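PDB 6IMV: endo-beta-1,2-glucanase from Talaromyces funiculosus, which hydrolyses beta-1,2-glucans at internal linkages as a glycoside hydrolase and is seen here in complex with sophorose. Local coordinates for residues Pro113-Tyr127 and Ser187-Met199. Sequence-based numbering, arbitrary orientation.
Sequences PGIAASIMDTKLQTY and SFIDLAKKWQTWM
Trp195 drives its indole between Met120, Lys123, Leu124 and Tyr127, a knob in a hole of the neighbouring helix. Met120 CE lies over the five-membered ring, 3.8 Å from its centroid, while Leu124 CD1 presses on the opposite face almost exactly above the centre of the six-membered ring; both are CH-pi contacts. With chi2 and chi3 both bent (-66° and -79°), the flexible methionine chain can lay its methyl there. The far edge of the indole points at the face of Tyr127 (Tyr127 CE2 to Trp195 CH2, 3.6 Å), and Tyr127 in turn sets its own edge against the face of Trp198, so two edge-to-face pairs make a continuous aromatic cluster. A water joins Tyr127 O to Trp198 NE1. Tyr127 OH bonds to Glu83; Lys123 NZ is held by Gly56 O, Gln86 and a salt bridge to Glu83, while its methylenes pass the Trp195 edge.

Indole also suits this place because it carries a donor: Trp195 NE1 reaches Met120 O at 3.0 Å, approaching from above the carbonyl plane, while Leu124 N keeps its helical bond from the opposite face. Leu124 CD2 and Lys194 CB are unusually tight at 3.4 Å. Toward the start of both segments, Leu191 CD2 meets Ala117 O at 3.3 Å, and small Ala117 lets Phe188 CE1 come within 3.4 Å of Ala117 CB.

The solvent side is looser. Lys194 NZ stays 4.6 Å from Asp121 OD2, probably only a weak attraction; Asp121 OD1 instead accepts a bond from Gln125 NE2. Segments 113-127 and 187-199, of helices 112-133 and 186-210, run at 31° to each other; helices 80-94 and 163-182 also touch Met120, and Trp198 lies beside a protein-attached N-acetylglucosamine. Apolar and aromatic packing thus dominates, one direct hydrogen bond satisfies the N-H of Trp195, and the facing opposite charges, Asp121 and Lys194, lie at the rim.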
loop_
_atom_site.group_PDB
_atom_site.type_symbol
_atom_site.label_atom_id
_atom_site.label_comp_id
_atom_site.label_asym_id
_atom_site.label_seq_id
_atom_site.Cartn_x
_atom_site.Cartn_y
_atom_site.Cartn_z
ATOM N N PRO A 113 -10.047 -3.173 -19.252
ATOM C CA PRO A 113 -9.113 -4.295 -19.382
ATOM C C PRO A 113 -7.987 -4.028 -20.390
ATOM O O PRO A 113 -6.837 -4.335 -20.103
ATOM C CB PRO A 113 -10.000 -5.468 -19.833
ATOM C CG PRO A 113 -11.375 -5.093 -19.318
ATOM C CD PRO A 113 -11.441 -3.589 -19.483
ATOM N N GLY A 114 -8.332 -3.455 -21.545
ATOM C CA GLY A 114 -7.363 -3.111 -22.587
ATOM C C GLY A 114 -6.348 -2.086 -22.103
ATOM O O GLY A 114 -5.162 -2.186 -22.419
ATOM N N ILE A 115 -6.815 -1.095 -21.334
ATOM C CA ILE A 115 -5.934 -0.072 -20.768
ATOM C C ILE A 115 -4.928 -0.737 -19.810
ATOM O O ILE A 115 -3.718 -0.519 -19.936
ATOM C CB ILE A 115 -6.729 1.065 -20.093
ATOM C CG1 ILE A 115 -7.539 1.871 -21.113
ATOM C CG2 ILE A 115 -5.800 1.966 -19.287
ATOM C CD1 ILE A 115 -8.636 2.740 -20.499
ATOM N N ALA A 116 -5.426 -1.561 -18.883
ATOM C CA ALA A 116 -4.553 -2.269 -17.940
ATOM C C ALA A 116 -3.532 -3.140 -18.696
ATOM O O ALA A 116 -2.332 -3.115 -18.385
ATOM C CB ALA A 116 -5.379 -3.093 -16.984
ATOM N N ALA A 117 -4.006 -3.899 -19.696
ATOM C CA ALA A 117 -3.155 -4.829 -20.451
ATOM C C ALA A 117 -2.047 -4.053 -21.175
ATOM O O ALA A 117 -0.882 -4.428 -21.145
ATOM C CB ALA A 117 -3.985 -5.642 -21.421
ATOM N N SER A 118 -2.427 -2.952 -21.814
ATOM C CA SER A 118 -1.494 -2.141 -22.588
ATOM C C SER A 118 -0.370 -1.580 -21.698
ATOM O O SER A 118 0.820 -1.661 -22.062
ATOM C CB SER A 118 -2.220 -1.052 -23.292
ATOM O OG SER A 118 -1.306 -0.157 -23.867
ATOM N N ILE A 119 -0.734 -1.009 -20.546
ATOM C CA ILE A 119 0.249 -0.391 -19.664
ATOM C C ILE A 119 1.166 -1.482 -19.082
ATOM O O ILE A 119 2.376 -1.292 -18.978
ATOM C CB ILE A 119 -0.423 0.469 -18.572
ATOM C CG1 ILE A 119 -1.165 1.667 -19.174
ATOM C CG2 ILE A 119 0.608 0.922 -17.548
ATOM C CD1 ILE A 119 -2.170 2.318 -18.244
ATOM N N MET A 120 0.593 -2.632 -18.719
ATOM C CA MET A 120 1.372 -3.714 -18.104
ATOM C C MET A 120 2.354 -4.321 -19.120
ATOM O O MET A 120 3.424 -4.789 -18.740
ATOM C CB MET A 120 0.462 -4.802 -17.536
ATOM C CG MET A 120 -0.173 -4.415 -16.213
ATOM S SD MET A 120 1.060 -4.234 -14.901
ATOM C CE MET A 120 1.375 -5.946 -14.471
ATOM N N ASP A 121 1.995 -4.274 -20.408
ATOM C CA ASP A 121 2.871 -4.719 -21.480
ATOM C C ASP A 121 4.062 -3.762 -21.590
ATOM O O ASP A 121 5.210 -4.180 -21.557
ATOM C CB ASP A 121 2.103 -4.840 -22.796
ATOM C CG ASP A 121 2.937 -5.464 -23.906
ATOM O OD1 ASP A 121 4.069 -5.030 -24.081
ATOM O OD2 ASP A 121 2.455 -6.398 -24.560
ATOM N N THR A 122 3.767 -2.466 -21.703
ATOM C CA THR A 122 4.802 -1.426 -21.750
ATOM C C THR A 122 5.693 -1.524 -20.506
ATOM O O THR A 122 6.914 -1.459 -20.617
ATOM C CB THR A 122 4.187 -0.026 -21.864
ATOM O OG1 THR A 122 3.299 -0.035 -22.978
ATOM C CG2 THR A 122 5.212 1.066 -22.050
ATOM N N LYS A 123 5.064 -1.685 -19.335
ATOM C CA LYS A 123 5.772 -1.729 -18.041
ATOM C C LYS A 123 6.777 -2.882 -18.038
ATOM O O LYS A 123 7.926 -2.672 -17.660
ATOM C CB LYS A 123 4.792 -1.880 -16.873
ATOM C CG LYS A 123 5.431 -2.034 -15.496
ATOM C CD LYS A 123 4.439 -2.383 -14.400
ATOM C CE LYS A 123 3.440 -1.282 -14.098
ATOM N NZ LYS A 123 4.098 -0.015 -13.714
ATOM N N LEU A 124 6.340 -4.079 -18.461
ATOM C CA LEU A 124 7.198 -5.261 -18.452
ATOM C C LEU A 124 8.442 -5.009 -19.314
ATOM O O LEU A 124 9.548 -5.367 -18.920
ATOM C CB LEU A 124 6.436 -6.486 -18.970
ATOM C CG LEU A 124 7.250 -7.786 -18.975
ATOM C CD1 LEU A 124 7.868 -8.064 -17.603
ATOM C CD2 LEU A 124 6.402 -8.959 -19.408
ATOM N N GLN A 125 8.241 -4.412 -20.495
ATOM C CA GLN A 125 9.352 -4.081 -21.398
ATOM C C GLN A 125 10.403 -3.259 -20.624
ATOM O O GLN A 125 11.592 -3.551 -20.690
ATOM C CB GLN A 125 8.848 -3.356 -22.648
ATOM C CG GLN A 125 8.013 -4.243 -23.560
ATOM C CD GLN A 125 7.499 -3.530 -24.787
ATOM O OE1 GLN A 125 8.232 -2.845 -25.489
ATOM N NE2 GLN A 125 6.220 -3.706 -25.067
ATOM N N THR A 126 9.942 -2.260 -19.858
ATOM C CA THR A 126 10.808 -1.375 -19.084
ATOM C C THR A 126 11.540 -2.149 -17.977
ATOM O O THR A 126 12.756 -1.950 -17.777
ATOM C CB THR A 126 10.012 -0.203 -18.506
ATOM O OG1 THR A 126 9.322 0.424 -19.595
ATOM C CG2 THR A 126 10.892 0.786 -17.775
ATOM N N TYR A 127 10.812 -3.019 -17.260
ATOM C CA TYR A 127 11.390 -3.891 -16.233
ATOM C C TYR A 127 12.555 -4.695 -16.828
ATOM O O TYR A 127 13.591 -4.841 -16.192
ATOM C CB TYR A 127 10.352 -4.868 -15.668
ATOM C CG TYR A 127 9.449 -4.370 -14.562
ATOM C CD1 TYR A 127 8.935 -3.078 -14.544
ATOM C CD2 TYR A 127 9.032 -5.238 -13.565
ATOM C CE1 TYR A 127 8.078 -2.657 -13.535
ATOM C CE2 TYR A 127 8.176 -4.836 -12.551
ATOM C CZ TYR A 127 7.693 -3.541 -12.537
ATOM O OH TYR A 127 6.849 -3.167 -11.536
ATOM N N SER A 187 -4.534 -12.905 -25.736
ATOM C CA SER A 187 -3.466 -11.901 -25.622
ATOM C C SER A 187 -3.212 -11.554 -24.144
ATOM O O SER A 187 -2.074 -11.319 -23.769
ATOM C CB SER A 187 -3.740 -10.677 -26.453
ATOM O OG SER A 187 -4.816 -9.933 -25.913
ATOM N N PHE A 188 -4.261 -11.566 -23.304
ATOM C CA PHE A 188 -4.097 -11.333 -21.862
ATOM C C PHE A 188 -3.320 -12.499 -21.236
ATOM O O PHE A 188 -2.465 -12.277 -20.376
ATOM C CB PHE A 188 -5.437 -11.111 -21.152
ATOM C CG PHE A 188 -6.205 -9.867 -21.534
ATOM C CD1 PHE A 188 -5.652 -8.881 -22.342
ATOM C CD2 PHE A 188 -7.494 -9.675 -21.059
ATOM C CE1 PHE A 188 -6.375 -7.741 -22.670
ATOM C CE2 PHE A 188 -8.215 -8.534 -21.391
ATOM C CZ PHE A 188 -7.653 -7.566 -22.189
ATOM N N ILE A 189 -3.592 -13.729 -21.688
ATOM C CA ILE A 189 -2.878 -14.917 -21.194
ATOM C C ILE A 189 -1.392 -14.829 -21.571
ATOM O O ILE A 189 -0.530 -15.136 -20.749
ATOM C CB ILE A 189 -3.532 -16.223 -21.697
ATOM C CG1 ILE A 189 -4.840 -16.503 -20.954
ATOM C CG2 ILE A 189 -2.567 -17.399 -21.574
ATOM C CD1 ILE A 189 -5.775 -17.447 -21.676
ATOM N N ASP A 190 -1.107 -14.443 -22.818
ATOM C CA ASP A 190 0.271 -14.277 -23.310
ATOM C C ASP A 190 1.015 -13.224 -22.478
ATOM O O ASP A 190 2.164 -13.436 -22.105
ATOM C CB ASP A 190 0.303 -13.869 -24.785
ATOM C CG ASP A 190 -0.125 -14.974 -25.737
ATOM O OD1 ASP A 190 -0.205 -16.145 -25.298
ATOM O OD2 ASP A 190 -0.376 -14.653 -26.915
ATOM N N LEU A 191 0.364 -12.076 -22.230
ATOM C CA LEU A 191 0.913 -11.028 -21.361
ATOM C C LEU A 191 1.233 -11.617 -19.982
ATOM O O LEU A 191 2.312 -11.377 -19.447
ATOM C CB LEU A 191 -0.080 -9.865 -21.248
ATOM C CG LEU A 191 0.335 -8.716 -20.323
ATOM C CD1 LEU A 191 1.675 -8.114 -20.747
ATOM C CD2 LEU A 191 -0.746 -7.635 -20.281
ATOM N N ALA A 192 0.293 -12.404 -19.440
ATOM C CA ALA A 192 0.404 -13.006 -18.110
ATOM C C ALA A 192 1.633 -13.914 -18.035
ATOM O O ALA A 192 2.332 -13.923 -17.025
ATOM C CB ALA A 192 -0.850 -13.776 -17.775
ATOM N N LYS A 193 1.873 -14.690 -19.096
ATOM C CA LYS A 193 2.964 -15.674 -19.123
ATOM C C LYS A 193 4.321 -14.961 -19.167
ATOM O O LYS A 193 5.283 -15.445 -18.588
ATOM C CB LYS A 193 2.783 -16.653 -20.287
ATOM C CG LYS A 193 1.739 -17.729 -20.021
ATOM C CD LYS A 193 1.350 -18.508 -21.257
ATOM C CE LYS A 193 0.365 -19.618 -20.952
ATOM N NZ LYS A 193 0.267 -20.586 -22.070
ATOM N N LYS A 194 4.385 -13.803 -19.831
ATOM C CA LYS A 194 5.604 -12.986 -19.840
ATOM C C LYS A 194 5.872 -12.434 -18.431
ATOM O O LYS A 194 7.007 -12.418 -17.981
ATOM C CB LYS A 194 5.483 -11.860 -20.868
ATOM C CG LYS A 194 5.337 -12.311 -22.315
ATOM C CD LYS A 194 5.014 -11.160 -23.239
ATOM C CE LYS A 194 4.650 -11.610 -24.632
ATOM N NZ LYS A 194 4.512 -10.443 -25.530
ATOM N N TRP A 195 4.808 -12.008 -17.735
ATOM C CA TRP A 195 4.916 -11.556 -16.350
ATOM C C TRP A 195 5.312 -12.723 -15.438
ATOM O O TRP A 195 6.092 -12.518 -14.495
ATOM C CB TRP A 195 3.643 -10.846 -15.869
ATOM C CG TRP A 195 3.661 -9.382 -16.189
ATOM C CD1 TRP A 195 2.999 -8.759 -17.204
ATOM C CD2 TRP A 195 4.450 -8.364 -15.547
ATOM N NE1 TRP A 195 3.301 -7.426 -17.228
ATOM C CE2 TRP A 195 4.185 -7.149 -16.220
ATOM C CE3 TRP A 195 5.352 -8.353 -14.478
ATOM C CZ2 TRP A 195 4.780 -5.941 -15.849
ATOM C CZ3 TRP A 195 5.936 -7.156 -14.107
ATOM C CH2 TRP A 195 5.652 -5.968 -14.784
ATOM N N GLN A 196 4.809 -13.929 -15.731
ATOM C CA GLN A 196 5.151 -15.129 -14.957
ATOM C C GLN A 196 6.670 -15.371 -15.055
ATOM O O GLN A 196 7.326 -15.672 -14.053
ATOM C CB GLN A 196 4.312 -16.332 -15.414
ATOM C CG GLN A 196 4.606 -17.631 -14.660
ATOM C CD GLN A 196 3.906 -17.756 -13.324
ATOM O OE1 GLN A 196 2.686 -17.596 -13.210
ATOM N NE2 GLN A 196 4.672 -18.085 -12.289
ATOM N N THR A 197 7.227 -15.198 -16.259
ATOM C CA THR A 197 8.671 -15.345 -16.498
ATOM C C THR A 197 9.458 -14.346 -15.638
ATOM O O THR A 197 10.464 -14.718 -15.017
ATOM C CB THR A 197 8.989 -15.197 -17.989
ATOM O OG1 THR A 197 8.270 -16.254 -18.620
ATOM C CG2 THR A 197 10.463 -15.305 -18.315
ATOM N N TRP A 198 9.025 -13.077 -15.629
ATOM C CA TRP A 198 9.685 -12.052 -14.818
ATOM C C TRP A 198 9.632 -12.470 -13.340
ATOM O O TRP A 198 10.638 -12.488 -12.650
ATOM C CB TRP A 198 9.068 -10.655 -15.041
ATOM C CG TRP A 198 9.640 -9.632 -14.108
ATOM C CD1 TRP A 198 10.779 -8.902 -14.287
ATOM C CD2 TRP A 198 9.146 -9.288 -12.801
ATOM N NE1 TRP A 198 11.033 -8.140 -13.179
ATOM C CE2 TRP A 198 10.042 -8.346 -12.258
ATOM C CE3 TRP A 198 8.041 -9.688 -12.033
ATOM C CZ2 TRP A 198 9.857 -7.789 -10.994
ATOM C CZ3 TRP A 198 7.859 -9.133 -10.785
ATOM C CH2 TRP A 198 8.762 -8.204 -10.273
ATOM N N MET A 199 8.429 -12.819 -12.874
ATOM C CA MET A 199 8.179 -13.140 -11.477
ATOM C C MET A 199 8.994 -14.370 -11.068
ATOM O O MET A 199 9.566 -14.412 -9.966
ATOM C CB MET A 199 6.690 -13.422 -11.269
ATOM C CG MET A 199 6.285 -13.526 -9.832
ATOM S SD MET A 199 4.508 -13.793 -9.661
ATOM C CE MET A 199 4.361 -15.469 -10.282
HETATM O O HOH W 1 13.503 -6.584 -13.780
#